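Local coordinates for protein peptide amidase (Stenotrophomonas maltophilia, PDB 1M22) that probably hydrolyses amide bonds as a serine hydrolase of the amidase signature family, acting through a catalytic triad, at residues 211-223 / 325-337. Residues are numbered along the deposited sequence; the frame is centred on the assembly and turned at random.
Sequences RDGIIPISFSQDT and LLLYEFKAGLERY
In this amidase-signature fold the long loop between strands 200-203 and 223-228 of the central sheet packs against helix 319-340, beside the catalytic centre: the side chain of Ile217 lies about 6 Å from those of Ser165 and Ser189. The polar hub is Glu329, an acid long enough to reach from the helix into the loop at Ser218-Ser220. Glu329 OE1 accepts from Ser218 OG at 2.6 Å and from Ser220 N at 3.0 Å (162° at the hydrogen), the two donors arriving from opposite faces of the carboxylate. Ser220 OG meets the syn lone pair of Glu329 OE2 at 2.7 Å, and Tyr385 also bonds OE2, which satisfies both oxygens of this buried acid and should restrain its rotation. Phe219 lies flat against the same group, ring and carboxylate planes 12° apart, with Glu329 CG 3.9 Å from the ring centroid in a CH-pi contact. Ser218 suits its place because OG, anti to the backbone N (chi1 166°), gives to Glu329 while accepting from Gln221 N, an ST motif. Farther along, Gly333 offers a bare backbone on which Pro216 CG rests, 3.5 Å from Gly333 C. Apolar Ile215 sets CG1 over a face of the Tyr337 ring, a CH-pi contact; Tyr337 OH bonds Asn90. Between these two regions Ile217 O approaches the helix backbone, 3.1 Å from Phe330 CA in a CA-H...O contact.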
ATOM      1  N   ARG A 211      -7.531  10.470  -4.179  1.00  6.39           N
ATOM      2  CA  ARG A 211      -7.051   9.607  -5.251  1.00  6.01           C
ATOM      3  C   ARG A 211      -6.716  10.452  -6.481  1.00  6.45           C
ATOM      4  O   ARG A 211      -6.375   9.913  -7.536  1.00  7.87           O
ATOM      5  CB  ARG A 211      -8.101   8.557  -5.645  1.00  7.48           C
ATOM      6  CG  ARG A 211      -8.254   7.369  -4.692  1.00  6.64           C
ATOM      7  CD  ARG A 211      -9.133   7.698  -3.493  1.00  7.64           C
ATOM      8  NE  ARG A 211     -10.458   8.160  -3.907  1.00  6.54           N
ATOM      9  CZ  ARG A 211     -11.418   7.377  -4.390  1.00  7.46           C
ATOM     10  NH1 ARG A 211     -11.227   6.070  -4.518  1.00  7.43           N
ATOM     11  NH2 ARG A 211     -12.566   7.913  -4.787  1.00  9.18           N
ATOM     12  N   ASP A 212      -6.799  11.772  -6.364  1.00  6.93           N
ATOM     13  CA  ASP A 212      -6.496  12.591  -7.528  1.00  7.33           C
ATOM     14  C   ASP A 212      -5.028  12.445  -7.918  1.00  8.45           C
ATOM     15  O   ASP A 212      -4.138  12.398  -7.066  1.00 10.18           O
ATOM     16  CB  ASP A 212      -6.839  14.061  -7.278  1.00 12.64           C
ATOM     17  CG  ASP A 212      -7.044  14.833  -8.580  1.00 15.93           C
ATOM     18  OD1 ASP A 212      -7.880  14.405  -9.410  1.00 19.20           O
ATOM     19  OD2 ASP A 212      -6.372  15.861  -8.776  1.00 17.84           O
ATOM     20  N   GLY A 213      -4.781  12.345  -9.217  1.00  7.96           N
ATOM     21  CA  GLY A 213      -3.420  12.209  -9.693  1.00  7.31           C
ATOM     22  C   GLY A 213      -2.868  10.800  -9.619  1.00  7.44           C
ATOM     23  O   GLY A 213      -1.657  10.609  -9.693  1.00  8.96           O
ATOM     24  N   ILE A 214      -3.745   9.812  -9.469  1.00  6.94           N
ATOM     25  CA  ILE A 214      -3.314   8.420  -9.413  1.00  7.18           C
ATOM     26  C   ILE A 214      -3.965   7.628 -10.545  1.00  8.01           C
ATOM     27  O   ILE A 214      -5.175   7.721 -10.743  1.00  8.67           O
ATOM     28  CB  ILE A 214      -3.708   7.753  -8.067  1.00  7.00           C
ATOM     29  CG1 ILE A 214      -3.124   8.546  -6.894  1.00  8.70           C
ATOM     30  CG2 ILE A 214      -3.204   6.313  -8.036  1.00  8.76           C
ATOM     31  CD1 ILE A 214      -3.498   7.991  -5.529  1.00 10.42           C
ATOM     32  N   ILE A 215      -3.165   6.873 -11.298  1.00  7.44           N
ATOM     33  CA  ILE A 215      -3.704   6.038 -12.376  1.00  8.69           C
ATOM     34  C   ILE A 215      -4.620   5.088 -11.618  1.00  8.98           C
ATOM     35  O   ILE A 215      -4.183   4.343 -10.742  1.00  9.34           O
ATOM     36  CB  ILE A 215      -2.590   5.279 -13.117  1.00  8.64           C
ATOM     37  CG1 ILE A 215      -1.675   6.293 -13.806  1.00  9.45           C
ATOM     38  CG2 ILE A 215      -3.195   4.317 -14.138  1.00  9.75           C
ATOM     39  CD1 ILE A 215      -0.528   5.678 -14.582  1.00  9.97           C
ATOM     40  N   PRO A 216      -5.909   5.088 -11.960  1.00  9.77           N
ATOM     41  CA  PRO A 216      -6.878   4.241 -11.270  1.00  9.83           C
ATOM     42  C   PRO A 216      -7.229   2.856 -11.765  1.00  9.94           C
ATOM     43  O   PRO A 216      -6.754   2.373 -12.792  1.00 10.61           O
ATOM     44  CB  PRO A 216      -8.115   5.115 -11.293  1.00  9.96           C
ATOM     45  CG  PRO A 216      -8.070   5.616 -12.731  1.00 12.20           C
ATOM     46  CD  PRO A 216      -6.590   5.976 -12.924  1.00  9.80           C
ATOM     47  N   ILE A 217      -8.078   2.231 -10.961  1.00  9.19           N
ATOM     48  CA  ILE A 217      -8.701   0.965 -11.294  1.00  9.85           C
ATOM     49  C   ILE A 217     -10.157   1.217 -10.910  1.00  9.40           C
ATOM     50  O   ILE A 217     -11.020   1.293 -11.772  1.00 11.97           O
ATOM     51  CB  ILE A 217      -8.201  -0.262 -10.496  1.00  7.82           C
ATOM     52  CG1 ILE A 217      -6.772  -0.626 -10.906  1.00 10.07           C
ATOM     53  CG2 ILE A 217      -9.118  -1.456 -10.800  1.00  9.88           C
ATOM     54  CD1 ILE A 217      -6.221  -1.843 -10.181  1.00 11.04           C
ATOM     55  N   SER A 218     -10.409   1.427  -9.619  1.00  8.60           N
ATOM     56  CA  SER A 218     -11.768   1.624  -9.110  1.00  8.25           C
ATOM     57  C   SER A 218     -11.986   2.829  -8.188  1.00  8.29           C
ATOM     58  O   SER A 218     -11.350   2.940  -7.139  1.00  9.80           O
ATOM     59  CB  SER A 218     -12.175   0.351  -8.366  1.00 10.02           C
ATOM     60  OG  SER A 218     -13.326   0.536  -7.568  1.00 10.15           O
ATOM     61  N   PHE A 219     -12.899   3.726  -8.544  1.00  8.14           N
ATOM     62  CA  PHE A 219     -13.142   4.850  -7.654  1.00  8.67           C
ATOM     63  C   PHE A 219     -13.860   4.371  -6.394  1.00  8.10           C
ATOM     64  O   PHE A 219     -13.814   5.028  -5.356  1.00  7.90           O
ATOM     65  CB  PHE A 219     -13.931   5.966  -8.357  1.00 11.44           C
ATOM     66  CG  PHE A 219     -15.206   5.516  -9.000  1.00 12.84           C
ATOM     67  CD1 PHE A 219     -16.314   5.179  -8.233  1.00 12.87           C
ATOM     68  CD2 PHE A 219     -15.306   5.457 -10.384  1.00 14.59           C
ATOM     69  CE1 PHE A 219     -17.509   4.790  -8.843  1.00 16.19           C
ATOM     70  CE2 PHE A 219     -16.494   5.071 -11.001  1.00 16.05           C
ATOM     71  CZ  PHE A 219     -17.595   4.738 -10.230  1.00 14.91           C
ATOM     72  N   SER A 220     -14.506   3.212  -6.468  1.00  7.23           N
ATOM     73  CA  SER A 220     -15.199   2.670  -5.307  1.00  7.06           C
ATOM     74  C   SER A 220     -14.258   2.059  -4.266  1.00  7.03           C
ATOM     75  O   SER A 220     -14.541   2.124  -3.067  1.00  8.72           O
ATOM     76  CB  SER A 220     -16.209   1.599  -5.737  1.00  7.56           C
ATOM     77  OG  SER A 220     -17.292   2.166  -6.457  1.00 10.27           O
ATOM     78  N   GLN A 221     -13.137   1.490  -4.711  1.00  7.02           N
ATOM     79  CA  GLN A 221     -12.215   0.813  -3.796  1.00  6.15           C
ATOM     80  C   GLN A 221     -10.795   1.357  -3.686  1.00  6.59           C
ATOM     81  O   GLN A 221     -10.113   1.096  -2.699  1.00  6.58           O
ATOM     82  CB  GLN A 221     -12.140  -0.675  -4.175  1.00  6.71           C
ATOM     83  CG  GLN A 221     -13.509  -1.351  -4.199  1.00  7.99           C
ATOM     84  CD  GLN A 221     -13.490  -2.826  -4.579  1.00  7.13           C
ATOM     85  OE1 GLN A 221     -14.541  -3.410  -4.843  1.00  8.19           O
ATOM     86  NE2 GLN A 221     -12.308  -3.437  -4.600  1.00  7.22           N
ATOM     87  N   ASP A 222     -10.350   2.106  -4.687  1.00  6.01           N
ATOM     88  CA  ASP A 222      -8.987   2.633  -4.710  1.00  6.30           C
ATOM     89  C   ASP A 222      -8.607   3.576  -3.587  1.00  5.86           C
ATOM     90  O   ASP A 222      -9.387   4.433  -3.187  1.00  6.79           O
ATOM     91  CB  ASP A 222      -8.728   3.428  -5.993  1.00  8.44           C
ATOM     92  CG  ASP A 222      -8.497   2.565  -7.220  1.00 11.36           C
ATOM     93  OD1 ASP A 222      -8.747   1.344  -7.192  1.00 10.39           O
ATOM     94  OD2 ASP A 222      -8.063   3.150  -8.238  1.00 14.35           O
ATOM     95  N   THR A 223      -7.385   3.425  -3.095  1.00  5.88           N
ATOM     96  CA  THR A 223      -6.848   4.364  -2.126  1.00  6.63           C
ATOM     97  C   THR A 223      -5.361   4.183  -1.946  1.00  5.19           C
ATOM     98  O   THR A 223      -4.837   3.068  -2.009  1.00  5.82           O
ATOM     99  CB  THR A 223      -7.503   4.298  -0.731  1.00  6.29           C
ATOM    100  OG1 THR A 223      -6.953   5.346   0.085  1.00  7.68           O
ATOM    101  CG2 THR A 223      -7.241   2.960  -0.061  1.00  8.37           C
ATOM    102  N   LEU A 325     -17.830  -4.585 -11.059  1.00  8.43           N
ATOM    103  CA  LEU A 325     -17.633  -3.161 -10.819  1.00  8.25           C
ATOM    104  C   LEU A 325     -16.227  -2.690 -11.194  1.00  7.71           C
ATOM    105  O   LEU A 325     -16.060  -1.578 -11.688  1.00  9.47           O
ATOM    106  CB  LEU A 325     -17.969  -2.809  -9.360  1.00  8.86           C
ATOM    107  CG  LEU A 325     -17.005  -3.151  -8.226  1.00  7.91           C
ATOM    108  CD1 LEU A 325     -15.987  -2.026  -8.063  1.00  9.91           C
ATOM    109  CD2 LEU A 325     -17.791  -3.322  -6.937  1.00 10.45           C
ATOM    110  N   LEU A 326     -15.223  -3.535 -10.980  1.00  7.97           N
ATOM    111  CA  LEU A 326     -13.854  -3.161 -11.323  1.00  8.27           C
ATOM    112  C   LEU A 326     -13.677  -2.962 -12.829  1.00  8.60           C
ATOM    113  O   LEU A 326     -13.013  -2.023 -13.258  1.00  8.73           O
ATOM    114  CB  LEU A 326     -12.861  -4.215 -10.822  1.00 10.34           C
ATOM    115  CG  LEU A 326     -12.730  -4.375  -9.305  1.00 10.41           C
ATOM    116  CD1 LEU A 326     -11.689  -5.438  -8.992  1.00 11.37           C
ATOM    117  CD2 LEU A 326     -12.335  -3.050  -8.677  1.00 11.55           C
ATOM    118  N   LEU A 327     -14.270  -3.845 -13.628  1.00  8.46           N
ATOM    119  CA  LEU A 327     -14.160  -3.732 -15.078  1.00  9.27           C
ATOM    120  C   LEU A 327     -14.776  -2.426 -15.575  1.00  8.30           C
ATOM    121  O   LEU A 327     -14.165  -1.705 -16.358  1.00  9.41           O
ATOM    122  CB  LEU A 327     -14.841  -4.926 -15.755  1.00  9.90           C
ATOM    123  CG  LEU A 327     -14.148  -6.281 -15.591  1.00 10.74           C
ATOM    124  CD1 LEU A 327     -15.078  -7.396 -16.040  1.00 13.20           C
ATOM    125  CD2 LEU A 327     -12.857  -6.298 -16.396  1.00 11.30           C
ATOM    126  N   TYR A 328     -15.982  -2.121 -15.108  1.00  7.90           N
ATOM    127  CA  TYR A 328     -16.656  -0.898 -15.522  1.00  7.47           C
ATOM    128  C   TYR A 328     -15.929   0.357 -15.056  1.00  8.48           C
ATOM    129  O   TYR A 328     -15.725   1.294 -15.828  1.00  9.56           O
ATOM    130  CB  TYR A 328     -18.088  -0.856 -14.981  1.00  9.97           C
ATOM    131  CG  TYR A 328     -19.091  -1.667 -15.772  1.00 10.41           C
ATOM    132  CD1 TYR A 328     -19.130  -3.055 -15.674  1.00 11.97           C
ATOM    133  CD2 TYR A 328     -20.016  -1.037 -16.605  1.00 12.34           C
ATOM    134  CE1 TYR A 328     -20.073  -3.803 -16.384  1.00 14.74           C
ATOM    135  CE2 TYR A 328     -20.961  -1.772 -17.319  1.00 13.97           C
ATOM    136  CZ  TYR A 328     -20.982  -3.151 -17.202  1.00 14.98           C
ATOM    137  OH  TYR A 328     -21.921  -3.884 -17.894  1.00 20.97           O
ATOM    138  N   GLU A 329     -15.536   0.377 -13.788  1.00  8.24           N
ATOM    139  CA  GLU A 329     -14.864   1.545 -13.249  1.00  8.49           C
ATOM    140  C   GLU A 329     -13.466   1.744 -13.820  1.00  7.23           C
ATOM    141  O   GLU A 329     -13.004   2.876 -13.944  1.00  9.37           O
ATOM    142  CB  GLU A 329     -14.839   1.466 -11.719  1.00  7.95           C
ATOM    143  CG  GLU A 329     -16.244   1.530 -11.120  1.00  8.88           C
ATOM    144  CD  GLU A 329     -16.263   1.591  -9.607  1.00  9.61           C
ATOM    145  OE1 GLU A 329     -15.179   1.719  -8.992  1.00 10.00           O
ATOM    146  OE2 GLU A 329     -17.370   1.516  -9.030  1.00 10.21           O
ATOM    147  N   PHE A 330     -12.795   0.655 -14.184  1.00  7.66           N
ATOM    148  CA  PHE A 330     -11.457   0.768 -14.753  1.00  8.13           C
ATOM    149  C   PHE A 330     -11.506   1.499 -16.095  1.00  7.61           C
ATOM    150  O   PHE A 330     -10.724   2.414 -16.336  1.00  8.99           O
ATOM    151  CB  PHE A 330     -10.826  -0.617 -14.941  1.00  7.93           C
ATOM    152  CG  PHE A 330      -9.481  -0.587 -15.621  1.00  9.34           C
ATOM    153  CD1 PHE A 330      -8.371  -0.024 -14.993  1.00  9.79           C
ATOM    154  CD2 PHE A 330      -9.329  -1.109 -16.902  1.00 10.34           C
ATOM    155  CE1 PHE A 330      -7.132   0.019 -15.632  1.00 11.09           C
ATOM    156  CE2 PHE A 330      -8.098  -1.072 -17.552  1.00 10.44           C
ATOM    157  CZ  PHE A 330      -6.996  -0.507 -16.918  1.00  9.63           C
ATOM    158  N   LYS A 331     -12.427   1.107 -16.971  1.00  9.15           N
ATOM    159  CA  LYS A 331     -12.510   1.782 -18.260  1.00  9.11           C
ATOM    160  C   LYS A 331     -12.861   3.254 -18.072  1.00  8.56           C
ATOM    161  O   LYS A 331     -12.194   4.134 -18.617  1.00 10.06           O
ATOM    162  CB  LYS A 331     -13.552   1.131 -19.170  1.00 10.39           C
ATOM    163  CG  LYS A 331     -13.628   1.811 -20.530  1.00 10.35           C
ATOM    164  CD  LYS A 331     -14.688   1.199 -21.427  1.00 11.94           C
ATOM    165  CE  LYS A 331     -14.674   1.861 -22.795  1.00 14.10           C
ATOM    166  NZ  LYS A 331     -15.675   1.248 -23.713  1.00 17.81           N
ATOM    167  N   ALA A 332     -13.905   3.520 -17.297  1.00  9.69           N
ATOM    168  CA  ALA A 332     -14.336   4.891 -17.061  1.00 11.34           C
ATOM    169  C   ALA A 332     -13.248   5.732 -16.403  1.00 10.48           C
ATOM    170  O   ALA A 332     -12.941   6.834 -16.860  1.00 10.84           O
ATOM    171  CB  ALA A 332     -15.595   4.900 -16.203  1.00 11.98           C
ATOM    172  N   GLY A 333     -12.660   5.203 -15.332  1.00  9.68           N
ATOM    173  CA  GLY A 333     -11.624   5.928 -14.618  1.00  9.88           C
ATOM    174  C   GLY A 333     -10.339   6.143 -15.392  1.00  8.24           C
ATOM    175  O   GLY A 333      -9.773   7.241 -15.372  1.00  9.55           O
ATOM    176  N   LEU A 334      -9.864   5.104 -16.072  1.00  8.85           N
ATOM    177  CA  LEU A 334      -8.628   5.226 -16.831  1.00  8.80           C
ATOM    178  C   LEU A 334      -8.762   6.247 -17.952  1.00  9.92           C
ATOM    179  O   LEU A 334      -7.870   7.073 -18.159  1.00 10.03           O
ATOM    180  CB  LEU A 334      -8.210   3.872 -17.418  1.00 10.25           C
ATOM    181  CG  LEU A 334      -6.861   3.908 -18.143  1.00 11.46           C
ATOM    182  CD1 LEU A 334      -5.746   4.215 -17.148  1.00 14.00           C
ATOM    183  CD2 LEU A 334      -6.611   2.573 -18.827  1.00 16.00           C
ATOM    184  N   GLU A 335      -9.875   6.204 -18.676  1.00  9.49           N
ATOM    185  CA  GLU A 335     -10.057   7.150 -19.764  1.00 10.73           C
ATOM    186  C   GLU A 335     -10.204   8.573 -19.224  1.00 10.11           C
ATOM    187  O   GLU A 335      -9.714   9.519 -19.837  1.00 12.15           O
ATOM    188  CB  GLU A 335     -11.246   6.729 -20.638  1.00 12.03           C
ATOM    189  CG  GLU A 335     -11.079   5.304 -21.177  1.00 13.40           C
ATOM    190  CD  GLU A 335     -11.954   4.987 -22.378  1.00 14.69           C
ATOM    191  OE1 GLU A 335     -13.123   5.421 -22.405  1.00 16.99           O
ATOM    192  OE2 GLU A 335     -11.467   4.283 -23.288  1.00 15.40           O
ATOM    193  N   ARG A 336     -10.847   8.729 -18.069  1.00 10.15           N
ATOM    194  CA  ARG A 336     -10.984  10.060 -17.478  1.00 11.29           C
ATOM    195  C   ARG A 336      -9.588  10.561 -17.093  1.00 11.64           C
ATOM    196  O   ARG A 336      -9.251  11.723 -17.318  1.00 11.66           O
ATOM    197  CB  ARG A 336     -11.883  10.023 -16.236  1.00 13.82           C
ATOM    198  CG  ARG A 336     -12.024  11.377 -15.533  1.00 15.38           C
ATOM    199  CD  ARG A 336     -13.132  11.359 -14.484  1.00 21.21           C
ATOM    200  NE  ARG A 336     -12.820  10.501 -13.341  1.00 26.84           N
ATOM    201  CZ  ARG A 336     -11.960  10.815 -12.378  1.00 29.95           C
ATOM    202  NH1 ARG A 336     -11.316  11.973 -12.409  1.00 32.05           N
ATOM    203  NH2 ARG A 336     -11.740   9.970 -11.379  1.00 32.61           N
ATOM    204  N   TYR A 337      -8.779   9.677 -16.514  1.00  9.43           N
ATOM    205  CA  TYR A 337      -7.423  10.040 -16.117  1.00  9.63           C
ATOM    206  C   TYR A 337      -6.589  10.450 -17.332  1.00 10.30           C
ATOM    207  O   TYR A 337      -5.891  11.466 -17.296  1.00  9.69           O
ATOM    208  CB  TYR A 337      -6.757   8.869 -15.374  1.00  9.29           C
ATOM    209  CG  TYR A 337      -5.274   9.051 -15.125  1.00  8.92           C
ATOM    210  CD1 TYR A 337      -4.350   8.829 -16.143  1.00  8.26           C
ATOM    211  CD2 TYR A 337      -4.797   9.480 -13.887  1.00  9.39           C
ATOM    212  CE1 TYR A 337      -2.993   9.031 -15.944  1.00  9.09           C
ATOM    213  CE2 TYR A 337      -3.435   9.688 -13.675  1.00  7.74           C
ATOM    214  CZ  TYR A 337      -2.540   9.462 -14.712  1.00  8.87           C
ATOM    215  OH  TYR A 337      -1.193   9.672 -14.544  1.00 11.22           O
TER